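Hypothetical protein BSU32300 (Bacillus subtilis subsp. subtilis str. 168, PDB 1YLM) is probably an RNase, the toxin of a putative type VII toxin-antitoxin system, and is probably neutralised by its cognate antitoxin. Local coordinates at residues K8-L13 / S131-E136; G14-Q19 / D124-I129. All blocks are in the same frame, centred on the assembly; numbering follows the deposited sequence.

Interactions 1 and 2 follow one another along the same pair of antiparallel helices, 6-23 and 119-137, with their centres about 10 Å apart. Along the chain the order is 8-13, 14-19, 124-129, 131-136, so the pair in interaction 2 lies between the two halves of interaction 1. The contacts merge without a break: I9 CG2 lies 3.7 Å from I129 CG2, and L13 packs on both I129 and P126. Together they join the first and last helices of the chain, bringing its two ends to one side of an all-helical fold. Both contacts also reach the second subunit of the dimer: L104 of the second subunit packs on K11, T12 and F15.

Interaction 1: K8-L13 / S131-E136; sequences KIEKTL and SYLETE
I9 and L133 meet through single methyl groups, I9 CG2 lying 4.0 Å from L133 CD1, with the two branched side chains set at a slant to each other. The torsions select these methyls. In I9, CG2 stands opposite the backbone N while CG1 lies beside it (chi1 -66°). In L133, CG is opposite the carbonyl carbon, and a nearly straight second torsion (chi2 171°) extends CD1 across the gap. The same CD1 also comes within 4.3 Å of E10 CG, so the aliphatic part of this glutamate borders the apolar pair. E10 then runs on to its carboxylate, whose OE2 forms a salt bridge with R6 NE. E134 also packs on R6, so the arginine probably tempers the like charges of E10 OE2 and E134 OE2, 6.4 Å apart. Within 131-136, S131 O accepts two bonds from T135, one from its backbone N and one from its OG1 at 2.8 Å, approaching from opposite faces of the carbonyl plane; the hydroxyl is thereby tied back to its own helix. Helix 32-59 packs against this pair of helices: I9 rests on T52 and M56, and L133 also touches M56.

Interaction 2: G14-Q19 / D124-I129; sequences GFFEHQ and DFPKRI
The carboxylate of E17 is gripped from just outside the two segments: both oxygens are hydrogen-bonded there, and OE1 is in a salt bridge with R130 NH2. E17 OE2 also makes a van der Waals contact with P126 CB at 3.5 Å. The side chain gets there with CG placed beside its backbone N (chi1 -77°) and an extended chain beyond, which runs antiparallel alongside the pyrrolidine ring; E17 CG also approaches P126 CG at 3.7 Å. F16 meets the proline with its CD2 and CE2 atoms, P126 CG approaching the ring obliquely. F16 CG lies opposite the backbone N (chi1 177°), and P126 CG sits 3.6 Å from both CD2 and CE2 of F16, with the two side chains crossing near a right angle. P126 CD adds a contact to F16 CE2 at 3.7 Å. One proline ring is therefore shared by the F16 ring and the outer part of E17 (CG, CD and OE2), and the bond its N cannot make to the preceding turn coincides with a kink in helix 119-137. F16 continues onto L45 and C48 of helix 32-59, and F125 onto L89 of helix 83-93. Such close side-chain packing between antiparallel helices is consistent with the helical-bundle core of HepT-like proteins, here away from the predicted active-site R96.

Interaction 1: K8-L13 / S131-E136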
ATOM      1  N   LYS A   8     -15.394 -12.237   6.776  1.00 16.93           N
ATOM      2  CA  LYS A   8     -14.404 -11.253   6.342  1.00 16.66           C
ATOM      3  C   LYS A   8     -13.675 -10.664   7.545  1.00 16.18           C
ATOM      4  O   LYS A   8     -12.441 -10.577   7.543  1.00 15.63           O
ATOM      5  CB  LYS A   8     -15.081 -10.139   5.530  1.00 17.53           C
ATOM      6  CG  LYS A   8     -14.110  -9.111   4.946  1.00 18.84           C
ATOM      7  CD  LYS A   8     -14.837  -8.140   4.034  1.00 20.59           C
ATOM      8  CE  LYS A   8     -13.879  -7.126   3.423  1.00 22.99           C
ATOM      9  NZ  LYS A   8     -13.398  -6.113   4.400  1.00 23.78           N
ATOM     10  N   ILE A   9     -14.426 -10.267   8.574  1.00 16.44           N
ATOM     11  CA  ILE A   9     -13.843  -9.616   9.747  1.00 16.79           C
ATOM     12  C   ILE A   9     -12.902 -10.602  10.422  1.00 17.35           C
ATOM     13  O   ILE A   9     -11.749 -10.282  10.719  1.00 17.48           O
ATOM     14  CB  ILE A   9     -14.925  -9.111  10.757  1.00 16.85           C
ATOM     15  CG1 ILE A   9     -15.770  -7.986  10.135  1.00 15.62           C
ATOM     16  CG2 ILE A   9     -14.267  -8.642  12.082  1.00 17.15           C
ATOM     17  CD1 ILE A   9     -17.053  -7.659  10.909  1.00 16.81           C
ATOM     18  N   GLU A  10     -13.372 -11.820  10.641  1.00 17.19           N
ATOM     19  CA  GLU A  10     -12.572 -12.735  11.426  1.00 18.54           C
ATOM     20  C   GLU A  10     -11.324 -13.366  10.766  1.00 18.15           C
ATOM     21  O   GLU A  10     -10.235 -13.367  11.373  1.00 17.16           O
ATOM     22  CB  GLU A  10     -13.448 -13.913  11.947  1.00 18.93           C
ATOM     23  CG  GLU A  10     -14.579 -13.540  12.922  1.00 19.05           C
ATOM     24  CD  GLU A  10     -15.418 -14.735  13.420  1.00 22.11           C
ATOM     25  OE1 GLU A  10     -15.401 -15.812  12.781  1.00 24.26           O
ATOM     26  OE2 GLU A  10     -16.092 -14.584  14.471  1.00 21.95           O
ATOM     27  N   LYS A  11     -11.388 -13.769   9.502  1.00 18.38           N
ATOM     28  CA  LYS A  11     -10.298 -13.586   8.528  1.00 18.08           C
ATOM     29  C   LYS A  11      -9.300 -12.457   8.591  1.00 17.06           C
ATOM     30  O   LYS A  11      -8.090 -12.716   8.677  1.00 14.29           O
ATOM     31  CB  LYS A  11     -10.681 -14.037   7.105  1.00 18.77           C
ATOM     32  CG  LYS A  11     -11.174 -15.512   7.099  1.00 20.30           C
ATOM     33  CD  LYS A  11     -11.888 -15.911   5.787  1.00 21.38           C
ATOM     34  CE  LYS A  11     -12.833 -17.139   5.944  1.00 23.78           C
ATOM     35  NZ  LYS A  11     -13.695 -17.331   4.703  1.00 26.16           N
ATOM     36  N   THR A  12      -9.786 -11.228   8.561  1.00 16.05           N
ATOM     37  CA  THR A  12      -8.830 -10.133   8.622  1.00 16.92           C
ATOM     38  C   THR A  12      -8.202  -9.946  10.006  1.00 16.49           C
ATOM     39  O   THR A  12      -7.040  -9.546  10.095  1.00 16.85           O
ATOM     40  CB  THR A  12      -9.273  -8.828   7.867  1.00 18.44           C
ATOM     41  OG1 THR A  12      -9.435  -7.713   8.742  1.00 23.26           O
ATOM     42  CG2 THR A  12     -10.419  -9.052   6.939  1.00 13.49           C
ATOM     43  N   LEU A  13      -8.937 -10.279  11.074  1.00 14.81           N
ATOM     44  CA  LEU A  13      -8.356 -10.277  12.425  1.00 15.23           C
ATOM     45  C   LEU A  13      -7.219 -11.288  12.584  1.00 14.41           C
ATOM     46  O   LEU A  13      -6.204 -10.993  13.202  1.00 14.25           O
ATOM     47  CB  LEU A  13      -9.442 -10.524  13.492  1.00 15.59           C
ATOM     48  CG  LEU A  13     -10.490  -9.425  13.737  1.00 17.87           C
ATOM     49  CD1 LEU A  13     -11.387  -9.828  14.911  1.00 15.94           C
ATOM     50  CD2 LEU A  13      -9.862  -8.090  14.007  1.00 18.15           C
ATOM     51  N   SER A 131     -15.104  -9.722  21.101  1.00 18.87           N
ATOM     52  CA  SER A 131     -16.049  -9.607  22.234  1.00 20.22           C
ATOM     53  C   SER A 131     -17.345  -8.963  21.782  1.00 20.05           C
ATOM     54  O   SER A 131     -18.425  -9.411  22.144  1.00 19.91           O
ATOM     55  CB  SER A 131     -15.477  -8.782  23.402  1.00 20.64           C
ATOM     56  OG  SER A 131     -14.241  -9.311  23.857  1.00 25.16           O
ATOM     57  N   TYR A 132     -17.232  -7.911  20.985  1.00 19.36           N
ATOM     58  CA  TYR A 132     -18.396  -7.231  20.449  1.00 19.78           C
ATOM     59  C   TYR A 132     -19.223  -8.162  19.568  1.00 19.40           C
ATOM     60  O   TYR A 132     -20.438  -8.248  19.729  1.00 19.79           O
ATOM     61  CB  TYR A 132     -17.981  -5.981  19.669  1.00 20.24           C
ATOM     62  CG  TYR A 132     -19.110  -4.996  19.466  1.00 20.68           C
ATOM     63  CD1 TYR A 132     -19.338  -3.966  20.383  1.00 20.90           C
ATOM     64  CD2 TYR A 132     -19.953  -5.102  18.365  1.00 20.42           C
ATOM     65  CE1 TYR A 132     -20.384  -3.053  20.190  1.00 22.21           C
ATOM     66  CE2 TYR A 132     -20.994  -4.198  18.156  1.00 21.61           C
ATOM     67  CZ  TYR A 132     -21.207  -3.183  19.070  1.00 21.91           C
ATOM     68  OH  TYR A 132     -22.252  -2.319  18.844  1.00 23.92           O
ATOM     69  N   LEU A 133     -18.558  -8.872  18.659  1.00 19.09           N
ATOM     70  CA  LEU A 133     -19.210  -9.856  17.794  1.00 19.18           C
ATOM     71  C   LEU A 133     -19.936 -10.931  18.614  1.00 19.89           C
ATOM     72  O   LEU A 133     -21.100 -11.253  18.353  1.00 18.79           O
ATOM     73  CB  LEU A 133     -18.172 -10.502  16.859  1.00 18.94           C
ATOM     74  CG  LEU A 133     -17.616  -9.610  15.737  1.00 18.16           C
ATOM     75  CD1 LEU A 133     -16.441 -10.244  14.998  1.00 17.49           C
ATOM     76  CD2 LEU A 133     -18.741  -9.236  14.764  1.00 18.70           C
ATOM     77  N   GLU A 134     -19.238 -11.477  19.602  1.00 20.43           N
ATOM     78  CA  GLU A 134     -19.789 -12.540  20.444  1.00 22.22           C
ATOM     79  C   GLU A 134     -20.985 -12.048  21.254  1.00 22.15           C
ATOM     80  O   GLU A 134     -21.991 -12.756  21.373  1.00 21.62           O
ATOM     81  CB  GLU A 134     -18.709 -13.096  21.365  1.00 22.92           C
ATOM     82  CG  GLU A 134     -17.661 -13.959  20.630  1.00 27.49           C
ATOM     83  CD  GLU A 134     -16.340 -14.068  21.389  1.00 33.75           C
ATOM     84  OE1 GLU A 134     -16.240 -13.538  22.529  1.00 38.03           O
ATOM     85  OE2 GLU A 134     -15.394 -14.688  20.850  1.00 34.97           O
ATOM     86  N   THR A 135     -20.875 -10.831  21.790  1.00 22.08           N
ATOM     87  CA  THR A 135     -21.951 -10.220  22.584  1.00 22.44           C
ATOM     88  C   THR A 135     -23.190  -9.925  21.746  1.00 22.63           C
ATOM     89  O   THR A 135     -24.314 -10.191  22.183  1.00 22.02           O
ATOM     90  CB  THR A 135     -21.460  -8.943  23.327  1.00 22.91           C
ATOM     91  OG1 THR A 135     -20.375  -9.308  24.191  1.00 24.33           O
ATOM     92  CG2 THR A 135     -22.570  -8.326  24.161  1.00 22.58           C
ATOM     93  N   GLU A 136     -22.992  -9.422  20.528  1.00 22.00           N
ATOM     94  CA  GLU A 136     -24.110  -8.976  19.717  1.00 23.20           C
ATOM     95  C   GLU A 136     -24.699 -10.054  18.810  1.00 23.26           C
ATOM     96  O   GLU A 136     -25.894 -10.024  18.522  1.00 23.98           O
ATOM     97  CB  GLU A 136     -23.734  -7.738  18.904  1.00 23.83           C
ATOM     98  CG  GLU A 136     -23.384  -6.527  19.750  1.00 25.31           C
ATOM     99  CD  GLU A 136     -24.549  -6.081  20.630  1.00 29.92           C
ATOM    100  OE1 GLU A 136     -25.709  -6.151  20.175  1.00 31.69           O
ATOM    101  OE2 GLU A 136     -24.297  -5.673  21.780  1.00 32.96           O
TER

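Interaction 2: G14-Q19 / D124-I129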
ATOM      1  N   GLY A  14      -7.392 -12.488  12.029  1.00 14.30           N
ATOM      2  CA  GLY A  14      -6.323 -13.498  12.058  1.00 14.28           C
ATOM      3  C   GLY A  14      -5.075 -13.039  11.321  1.00 14.71           C
ATOM      4  O   GLY A  14      -3.956 -13.215  11.803  1.00 14.91           O
ATOM      5  N   PHE A  15      -5.283 -12.467  10.129  1.00 15.19           N
ATOM      6  CA  PHE A  15      -4.202 -11.916   9.319  1.00 14.73           C
ATOM      7  C   PHE A  15      -3.465 -10.829  10.096  1.00 15.52           C
ATOM      8  O   PHE A  15      -2.232 -10.832  10.175  1.00 15.32           O
ATOM      9  CB  PHE A  15      -4.814 -11.322   8.062  1.00 14.99           C
ATOM     10  CG  PHE A  15      -3.810 -10.817   7.060  1.00 14.38           C
ATOM     11  CD1 PHE A  15      -3.226 -11.695   6.134  1.00 16.43           C
ATOM     12  CD2 PHE A  15      -3.499  -9.455   7.001  1.00 15.12           C
ATOM     13  CE1 PHE A  15      -2.312 -11.210   5.173  1.00 15.36           C
ATOM     14  CE2 PHE A  15      -2.588  -8.969   6.048  1.00 15.54           C
ATOM     15  CZ  PHE A  15      -2.000  -9.849   5.145  1.00 14.40           C
ATOM     16  N   PHE A  16      -4.234  -9.879  10.629  1.00 15.41           N
ATOM     17  CA  PHE A  16      -3.731  -8.829  11.519  1.00 16.06           C
ATOM     18  C   PHE A  16      -2.831  -9.377  12.632  1.00 15.92           C
ATOM     19  O   PHE A  16      -1.709  -8.899  12.840  1.00 16.21           O
ATOM     20  CB  PHE A  16      -4.932  -8.075  12.113  1.00 15.90           C
ATOM     21  CG  PHE A  16      -4.563  -6.997  13.112  1.00 17.77           C
ATOM     22  CD1 PHE A  16      -4.329  -5.685  12.691  1.00 16.52           C
ATOM     23  CD2 PHE A  16      -4.506  -7.288  14.473  1.00 17.88           C
ATOM     24  CE1 PHE A  16      -4.006  -4.671  13.617  1.00 15.97           C
ATOM     25  CE2 PHE A  16      -4.182  -6.288  15.406  1.00 17.49           C
ATOM     26  CZ  PHE A  16      -3.937  -4.977  14.974  1.00 15.70           C
ATOM     27  N   GLU A  17      -3.324 -10.374  13.357  1.00 16.59           N
ATOM     28  CA  GLU A  17      -2.572 -10.946  14.461  1.00 17.86           C
ATOM     29  C   GLU A  17      -1.239 -11.562  13.991  1.00 18.26           C
ATOM     30  O   GLU A  17      -0.196 -11.401  14.643  1.00 18.00           O
ATOM     31  CB  GLU A  17      -3.451 -11.947  15.211  1.00 18.06           C
ATOM     32  CG  GLU A  17      -4.475 -11.224  16.119  1.00 19.33           C
ATOM     33  CD  GLU A  17      -5.419 -12.174  16.854  1.00 20.82           C
ATOM     34  OE1 GLU A  17      -5.845 -13.179  16.252  1.00 21.52           O
ATOM     35  OE2 GLU A  17      -5.758 -11.878  18.027  1.00 24.50           O
ATOM     36  N   HIS A  18      -1.266 -12.227  12.843  1.00 18.49           N
ATOM     37  CA  HIS A  18      -0.031 -12.758  12.261  1.00 18.66           C
ATOM     38  C   HIS A  18       0.987 -11.639  12.005  1.00 18.97           C
ATOM     39  O   HIS A  18       2.164 -11.769  12.364  1.00 18.46           O
ATOM     40  CB  HIS A  18      -0.310 -13.561  10.986  1.00 19.14           C
ATOM     41  CG  HIS A  18       0.903 -14.255  10.443  1.00 21.63           C
ATOM     42  ND1 HIS A  18       1.542 -15.282  11.113  1.00 26.15           N
ATOM     43  CD2 HIS A  18       1.613 -14.051   9.307  1.00 22.53           C
ATOM     44  CE1 HIS A  18       2.583 -15.685  10.400  1.00 24.34           C
ATOM     45  NE2 HIS A  18       2.647 -14.954   9.302  1.00 22.73           N
ATOM     46  N   GLN A  19       0.541 -10.529  11.407  1.00 18.57           N
ATOM     47  CA  GLN A  19       1.477  -9.431  11.101  1.00 18.69           C
ATOM     48  C   GLN A  19       2.019  -8.805  12.397  1.00 18.85           C
ATOM     49  O   GLN A  19       3.218  -8.459  12.480  1.00 17.91           O
ATOM     50  CB  GLN A  19       0.850  -8.343  10.226  1.00 17.68           C
ATOM     51  CG  GLN A  19       0.067  -8.771   8.945  1.00 18.97           C
ATOM     52  CD  GLN A  19       0.635  -9.984   8.211  1.00 20.69           C
ATOM     53  OE1 GLN A  19      -0.063 -10.978   8.007  1.00 25.13           O
ATOM     54  NE2 GLN A  19       1.875  -9.905   7.810  1.00 19.20           N
ATOM     55  N   ASP A 124      -4.797  -5.610  21.581  1.00 21.28           N
ATOM     56  CA  ASP A 124      -6.153  -5.687  22.127  1.00 20.68           C
ATOM     57  C   ASP A 124      -7.268  -5.479  21.111  1.00 19.54           C
ATOM     58  O   ASP A 124      -8.406  -5.851  21.376  1.00 18.07           O
ATOM     59  CB  ASP A 124      -6.314  -4.682  23.267  1.00 20.95           C
ATOM     60  CG  ASP A 124      -5.528  -5.081  24.500  1.00 22.10           C
ATOM     61  OD1 ASP A 124      -5.151  -6.266  24.612  1.00 25.73           O
ATOM     62  OD2 ASP A 124      -5.295  -4.207  25.352  1.00 23.42           O
ATOM     63  N   PHE A 125      -6.945  -4.882  19.962  1.00 19.06           N
ATOM     64  CA  PHE A 125      -7.967  -4.568  18.947  1.00 18.55           C
ATOM     65  C   PHE A 125      -8.797  -5.797  18.500  1.00 18.09           C
ATOM     66  O   PHE A 125     -10.031  -5.735  18.513  1.00 17.21           O
ATOM     67  CB  PHE A 125      -7.353  -3.828  17.748  1.00 18.67           C
ATOM     68  CG  PHE A 125      -8.352  -3.472  16.667  1.00 19.02           C
ATOM     69  CD1 PHE A 125      -9.247  -2.402  16.840  1.00 20.34           C
ATOM     70  CD2 PHE A 125      -8.415  -4.204  15.491  1.00 19.81           C
ATOM     71  CE1 PHE A 125     -10.180  -2.085  15.854  1.00 19.28           C
ATOM     72  CE2 PHE A 125      -9.329  -3.875  14.482  1.00 20.16           C
ATOM     73  CZ  PHE A 125     -10.208  -2.822  14.663  1.00 18.34           C
ATOM     74  N   PRO A 126      -8.133  -6.912  18.111  1.00 18.88           N
ATOM     75  CA  PRO A 126      -8.905  -8.122  17.755  1.00 19.06           C
ATOM     76  C   PRO A 126      -9.786  -8.630  18.900  1.00 19.60           C
ATOM     77  O   PRO A 126     -10.908  -9.080  18.660  1.00 19.14           O
ATOM     78  CB  PRO A 126      -7.816  -9.168  17.429  1.00 19.17           C
ATOM     79  CG  PRO A 126      -6.591  -8.401  17.145  1.00 19.39           C
ATOM     80  CD  PRO A 126      -6.679  -7.120  17.936  1.00 18.47           C
ATOM     81  N   LYS A 127      -9.278  -8.574  20.127  1.00 19.99           N
ATOM     82  CA  LYS A 127     -10.059  -8.972  21.297  1.00 21.65           C
ATOM     83  C   LYS A 127     -11.343  -8.133  21.436  1.00 20.33           C
ATOM     84  O   LYS A 127     -12.425  -8.684  21.658  1.00 20.64           O
ATOM     85  CB  LYS A 127      -9.224  -8.857  22.577  1.00 21.33           C
ATOM     86  CG  LYS A 127      -7.913  -9.648  22.558  1.00 24.52           C
ATOM     87  CD  LYS A 127      -7.124  -9.461  23.878  1.00 25.54           C
ATOM     88  CE  LYS A 127      -8.008  -9.766  25.107  1.00 31.78           C
ATOM     89  NZ  LYS A 127      -7.210 -10.227  26.312  1.00 35.02           N
ATOM     90  N   ARG A 128     -11.218  -6.814  21.325  1.00 20.07           N
ATOM     91  CA  ARG A 128     -12.373  -5.906  21.376  1.00 19.65           C
ATOM     92  C   ARG A 128     -13.397  -6.253  20.302  1.00 19.18           C
ATOM     93  O   ARG A 128     -14.599  -6.329  20.581  1.00 19.30           O
ATOM     94  CB  ARG A 128     -11.942  -4.444  21.170  1.00 20.06           C
ATOM     95  CG  ARG A 128     -10.981  -3.915  22.218  1.00 20.34           C
ATOM     96  CD  ARG A 128     -11.633  -3.592  23.549  1.00 27.05           C
ATOM     97  NE  ARG A 128     -10.591  -3.176  24.496  1.00 28.76           N
ATOM     98  CZ  ARG A 128      -9.943  -3.998  25.318  1.00 32.14           C
ATOM     99  NH1 ARG A 128     -10.246  -5.294  25.367  1.00 31.40           N
ATOM    100  NH2 ARG A 128      -8.989  -3.519  26.116  1.00 34.03           N
ATOM    101  N   ILE A 129     -12.927  -6.439  19.070  1.00 18.56           N
ATOM    102  CA  ILE A 129     -13.831  -6.789  17.974  1.00 17.59           C
ATOM    103  C   ILE A 129     -14.555  -8.120  18.228  1.00 17.54           C
ATOM    104  O   ILE A 129     -15.772  -8.217  18.039  1.00 16.83           O
ATOM    105  CB  ILE A 129     -13.123  -6.853  16.600  1.00 17.02           C
ATOM    106  CG1 ILE A 129     -12.461  -5.503  16.230  1.00 16.87           C
ATOM    107  CG2 ILE A 129     -14.117  -7.257  15.527  1.00 17.07           C
ATOM    108  CD1 ILE A 129     -13.419  -4.281  16.171  1.00 15.75           C
TER